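Local coordinates for prepilin-like protein (Thermus thermophilus, PDB 6QVF), which is a type IV pilin-like protein of natural competence that probably serves in DNA uptake, as part of a DNA receptor at the pilus tip, at residues A16-V21 with V132-R137; A27-S32 with V118-T123. All coordinates share one frame; numbering follows the deposited sequence.

How the interactions relate
Both interactions pack helix 2-30 against the four-stranded antiparallel sheet. Their centres lie about 11 Å apart. Interaction 1 uses the middle of the helix and strand 131-139, the outermost strand on that side within the chain. Interaction 2 uses the C-terminal end of the helix and strand 117-125, the next strand inward. Along the chain the order is 16-21, 27-32, 118-123, 132-137, so interaction 2 is nested within the loop closed by interaction 1. The two strands are neighbours, and R136 N and V120 O form a probable hydrogen bond at 2.8 Å. The result is one helix-on-sheet core, as in the type IV pilin fold.

Interaction 1 (A16-V21 with V132-R137); sequences AAAVQV and VTLGRR
A18, V19, V132 and L134 meet through aliphatic groups, and no ring, side-chain amide or guanidinium takes part. The nearest flat group is the V132 peptide: its O lies 4.2 Å from A18 CB. The contact is otherwise methyl against methyl. L134 CD1 dips into the notch between two successive helix residues. L134 CD1 is 3.7 Å from both A18 CB and V19 CG2. The leucine torsions put it there. CG stands anti to the carbonyl carbon (chi1 -56°), and CD1 is extended away from CA (chi2 174°), so this methyl reaches the helix while CD2 stays farther off. V19 meets it with CG2, the branch beside its own backbone N, and the two side chains cross obliquely. A18 CB also lies 4.4 Å from V132 CG1. This is the pilin arrangement of a long N-terminal helix laid on an antiparallel sheet. The axes of the two short segments approach to 8.4 Å, with 26° between their N-to-C directions. The small A18 probably helps the helix come this near, and its methyl also touches V122 and A124 on strand 117-125. V132 also touches A14 and K15, just before 16-21 on the helix. On its other edge, the strand from T133 to R137 pairs antiparallel with a strand of the second subunit, which continues the sheet across the interface.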
loop_
_atom_site.group_PDB
_atom_site.type_symbol
_atom_site.label_atom_id
_atom_site.label_comp_id
_atom_site.label_asym_id
_atom_site.label_seq_id
_atom_site.Cartn_x
_atom_site.Cartn_y
_atom_site.Cartn_z
ATOM N N ALA B 16 -3.855 -4.490 13.891
ATOM C CA ALA B 16 -4.609 -3.399 14.531
ATOM C C ALA B 16 -3.695 -2.196 14.827
ATOM O O ALA B 16 -4.116 -1.035 14.662
ATOM C CB ALA B 16 -5.267 -3.896 15.787
ATOM N N ALA B 17 -2.470 -2.438 15.264
ATOM C CA ALA B 17 -1.526 -1.367 15.554
ATOM C C ALA B 17 -1.176 -0.619 14.251
ATOM O O ALA B 17 -1.157 0.626 14.214
ATOM C CB ALA B 17 -0.285 -1.927 16.174
ATOM N N ALA B 18 -0.924 -1.372 13.171
ATOM C CA ALA B 18 -0.621 -0.745 11.894
ATOM C C ALA B 18 -1.797 0.127 11.446
ATOM O O ALA B 18 -1.565 1.238 10.950
ATOM C CB ALA B 18 -0.307 -1.780 10.854
ATOM N N VAL B 19 -3.034 -0.383 11.539
ATOM C CA VAL B 19 -4.194 0.373 11.071
ATOM C C VAL B 19 -4.267 1.719 11.807
ATOM O O VAL B 19 -4.590 2.763 11.194
ATOM C CB VAL B 19 -5.495 -0.445 11.240
ATOM C CG1 VAL B 19 -6.730 0.437 11.141
ATOM C CG2 VAL B 19 -5.552 -1.518 10.170
ATOM N N GLN B 20 -4.094 1.686 13.135
ATOM C CA GLN B 20 -4.256 2.873 13.989
ATOM C C GLN B 20 -3.281 3.970 13.522
ATOM O O GLN B 20 -3.626 5.148 13.367
ATOM C CB GLN B 20 -3.984 2.467 15.441
ATOM C CG GLN B 20 -4.194 3.580 16.433
ATOM C CD GLN B 20 -3.829 3.191 17.848
ATOM O OE1 GLN B 20 -3.096 3.917 18.494
ATOM N NE2 GLN B 20 -4.342 2.060 18.335
ATOM N N VAL B 21 -2.037 3.584 13.295
ATOM C CA VAL B 21 -1.003 4.526 12.870
ATOM C C VAL B 21 -1.270 5.003 11.437
ATOM O O VAL B 21 -1.165 6.190 11.128
ATOM C CB VAL B 21 0.393 3.892 13.001
ATOM C CG1 VAL B 21 1.470 4.815 12.447
ATOM C CG2 VAL B 21 0.660 3.511 14.454
ATOM N N VAL B 132 3.192 -6.722 9.852
ATOM C CA VAL B 132 2.106 -6.298 8.963
ATOM C C VAL B 132 2.465 -4.950 8.333
ATOM O O VAL B 132 2.834 -3.994 9.057
ATOM C CB VAL B 132 0.758 -6.189 9.684
ATOM C CG1 VAL B 132 -0.320 -5.630 8.763
ATOM C CG2 VAL B 132 0.314 -7.537 10.254
ATOM N N THR B 133 2.452 -4.923 7.004
ATOM C CA THR B 133 2.753 -3.688 6.238
ATOM C C THR B 133 1.524 -3.251 5.459
ATOM O O THR B 133 1.009 -4.014 4.606
ATOM C CB THR B 133 3.901 -3.891 5.241
ATOM O OG1 THR B 133 5.101 -4.150 5.975
ATOM C CG2 THR B 133 4.129 -2.697 4.335
ATOM N N LEU B 134 1.081 -2.015 5.723
ATOM C CA LEU B 134 -0.083 -1.419 5.102
ATOM C C LEU B 134 0.294 -0.071 4.484
ATOM O O LEU B 134 1.141 0.634 4.976
ATOM C CB LEU B 134 -1.196 -1.185 6.117
ATOM C CG LEU B 134 -1.653 -2.409 6.897
ATOM C CD1 LEU B 134 -2.650 -1.998 7.954
ATOM C CD2 LEU B 134 -2.251 -3.465 5.995
ATOM N N GLY B 135 -0.410 0.270 3.425
ATOM C CA GLY B 135 -0.251 1.530 2.737
ATOM C C GLY B 135 -1.581 2.177 2.420
ATOM O O GLY B 135 -2.605 1.529 2.277
ATOM N N ARG B 136 -1.539 3.498 2.315
ATOM C CA ARG B 136 -2.632 4.244 1.770
ATOM C C ARG B 136 -2.069 5.251 0.769
ATOM O O ARG B 136 -1.058 5.890 1.029
ATOM C CB ARG B 136 -3.447 4.945 2.868
ATOM C CG ARG B 136 -4.608 5.755 2.323
ATOM C CD ARG B 136 -5.639 6.201 3.355
ATOM N NE ARG B 136 -6.683 7.001 2.718
ATOM C CZ ARG B 136 -7.536 7.757 3.366
ATOM N NH1 ARG B 136 -7.519 7.732 4.699
ATOM N NH2 ARG B 136 -8.322 8.586 2.668
ATOM N N ARG B 137 -2.760 5.362 -0.354
ATOM C CA ARG B 137 -2.426 6.309 -1.432
ATOM C C ARG B 137 -3.452 7.438 -1.421
ATOM O O ARG B 137 -4.631 7.178 -1.620
ATOM C CB ARG B 137 -2.464 5.607 -2.786
ATOM C CG ARG B 137 -2.044 6.465 -3.960
ATOM C CD ARG B 137 -1.999 5.680 -5.249
ATOM N NE ARG B 137 -1.471 6.433 -6.408
ATOM C CZ ARG B 137 -2.221 7.076 -7.286
ATOM N NH1 ARG B 137 -3.537 7.082 -7.148
ATOM N NH2 ARG B 137 -1.630 7.652 -8.331
#

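Interaction 2 (A27-S32 with V118-T123); sequences AEVLKS and VTVVVT
V29 and V118 meet end on through their methyls, with V29 CG1 and V118 CG1 3.9 Å apart. The second methyl of V29 is also used: V29 CG2 is 4.0 Å from V118 CG1 and 4.1 Å from V120 CG2. CG1 thus meets V118, and CG2 sits between V118 and V120. V29 CG1 stands anti to the backbone N (chi1 171°), which sends both methyls to the sheet. V120 meets it differently, lying alongside V29 and pointing the other way. No hydrogen bond crosses here, and all three valines are buried. With an alanine at V29, a gap would probably open beside V118 CG1, and V120 CG2 would lose its V29 neighbour. In the next shell, F60 of helix 59-66 and I106 of strand 100-108 each touch both V29 and V118, while V120 packs on L22, R25 and S26 of the long helix. V118 has a backbone hydrogen bond to V138. Past V29, K31 NZ forms a salt bridge with E28 OE1 at 3.3 Å, with a weak hydrogen bond in it, and K31 has a cation-pi contact with Y59. The whole is the apolar helix-to-sheet seam of a type IV pilin fold, near the C-terminal end of its long helix.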
loop_
_atom_site.group_PDB
_atom_site.type_symbol
_atom_site.label_atom_id
_atom_site.label_comp_id
_atom_site.label_asym_id
_atom_site.label_seq_id
_atom_site.Cartn_x
_atom_site.Cartn_y
_atom_site.Cartn_z
ATOM N N ALA B 27 -4.777 10.895 8.136
ATOM C CA ALA B 27 -5.622 12.042 8.512
ATOM C C ALA B 27 -4.816 13.343 8.527
ATOM O O ALA B 27 -5.333 14.402 8.178
ATOM C CB ALA B 27 -6.293 11.810 9.847
ATOM N N GLU B 28 -3.566 13.289 8.935
ATOM C CA GLU B 28 -2.677 14.454 8.912
ATOM C C GLU B 28 -2.486 14.972 7.488
ATOM O O GLU B 28 -2.527 16.152 7.247
ATOM C CB GLU B 28 -1.333 14.110 9.519
ATOM C CG GLU B 28 -1.502 13.742 10.980
ATOM C CD GLU B 28 -0.686 14.576 11.911
ATOM O OE1 GLU B 28 -1.055 15.766 12.046
ATOM O OE2 GLU B 28 0.318 14.043 12.468
ATOM N N VAL B 29 -2.301 14.073 6.530
ATOM C CA VAL B 29 -2.116 14.450 5.148
ATOM C C VAL B 29 -3.379 15.152 4.616
ATOM O O VAL B 29 -3.265 16.059 3.783
ATOM C CB VAL B 29 -1.755 13.220 4.306
ATOM C CG1 VAL B 29 -1.758 13.541 2.821
ATOM C CG2 VAL B 29 -0.422 12.655 4.735
ATOM N N LEU B 30 -4.572 14.704 5.066
ATOM C CA LEU B 30 -5.847 15.189 4.559
ATOM C C LEU B 30 -6.374 16.390 5.342
ATOM O O LEU B 30 -7.429 16.923 4.965
ATOM C CB LEU B 30 -6.873 14.043 4.545
ATOM C CG LEU B 30 -6.624 13.039 3.419
ATOM C CD1 LEU B 30 -7.278 11.702 3.677
ATOM C CD2 LEU B 30 -7.100 13.608 2.097
ATOM N N LYS B 31 -5.647 16.826 6.357
ATOM C CA LYS B 31 -6.092 17.909 7.248
ATOM C C LYS B 31 -6.110 19.240 6.488
ATOM O O LYS B 31 -5.216 19.533 5.694
ATOM C CB LYS B 31 -5.123 17.984 8.435
ATOM C CG LYS B 31 -5.436 19.010 9.507
ATOM C CD LYS B 31 -4.646 18.746 10.764
ATOM C CE LYS B 31 -3.158 18.898 10.608
ATOM N NZ LYS B 31 -2.461 18.763 11.905
ATOM N N SER B 32 -7.069 20.103 6.825
ATOM C CA SER B 32 -7.117 21.465 6.314
ATOM C C SER B 32 -7.409 22.389 7.487
ATOM O O SER B 32 -7.922 21.931 8.542
ATOM C CB SER B 32 -8.104 21.629 5.220
ATOM O OG SER B 32 -9.434 21.444 5.645
ATOM N N VAL B 118 0.459 11.517 -2.441
ATOM C CA VAL B 118 1.182 11.238 -1.236
ATOM C C VAL B 118 0.896 9.800 -0.818
ATOM O O VAL B 118 -0.246 9.387 -0.859
ATOM C CB VAL B 118 0.810 12.214 -0.106
ATOM C CG1 VAL B 118 1.303 11.730 1.240
ATOM C CG2 VAL B 118 1.305 13.626 -0.413
ATOM N N THR B 119 1.939 9.050 -0.456
ATOM C CA THR B 119 1.784 7.726 0.135
ATOM C C THR B 119 2.081 7.764 1.636
ATOM O O THR B 119 2.971 8.508 2.147
ATOM C CB THR B 119 2.625 6.675 -0.584
ATOM O OG1 THR B 119 3.982 7.061 -0.416
ATOM C CG2 THR B 119 2.300 6.563 -2.056
ATOM N N VAL B 120 1.332 6.911 2.352
ATOM C CA VAL B 120 1.520 6.678 3.755
ATOM C C VAL B 120 1.701 5.160 3.915
ATOM O O VAL B 120 0.856 4.372 3.470
ATOM C CB VAL B 120 0.349 7.192 4.616
ATOM C CG1 VAL B 120 0.644 7.043 6.109
ATOM C CG2 VAL B 120 -0.040 8.618 4.236
ATOM N N VAL B 121 2.845 4.761 4.457
ATOM C CA VAL B 121 3.201 3.356 4.594
ATOM C C VAL B 121 3.605 3.076 6.021
ATOM O O VAL B 121 4.428 3.801 6.564
ATOM C CB VAL B 121 4.282 2.969 3.580
ATOM C CG1 VAL B 121 4.639 1.503 3.672
ATOM C CG2 VAL B 121 3.806 3.313 2.192
ATOM N N VAL B 122 3.108 1.957 6.565
ATOM C CA VAL B 122 3.420 1.557 7.913
ATOM C C VAL B 122 3.805 0.084 7.952
ATOM O O VAL B 122 3.280 -0.722 7.199
ATOM C CB VAL B 122 2.256 1.841 8.876
ATOM C CG1 VAL B 122 1.856 3.310 8.813
ATOM C CG2 VAL B 122 1.076 0.927 8.634
ATOM N N THR B 123 4.693 -0.225 8.887
ATOM C CA THR B 123 5.036 -1.616 9.160
ATOM C C THR B 123 5.054 -1.845 10.669
ATOM O O THR B 123 5.893 -1.239 11.383
ATOM C CB THR B 123 6.382 -1.998 8.549
ATOM O OG1 THR B 123 6.382 -1.903 7.127
ATOM C CG2 THR B 123 6.792 -3.419 8.910
#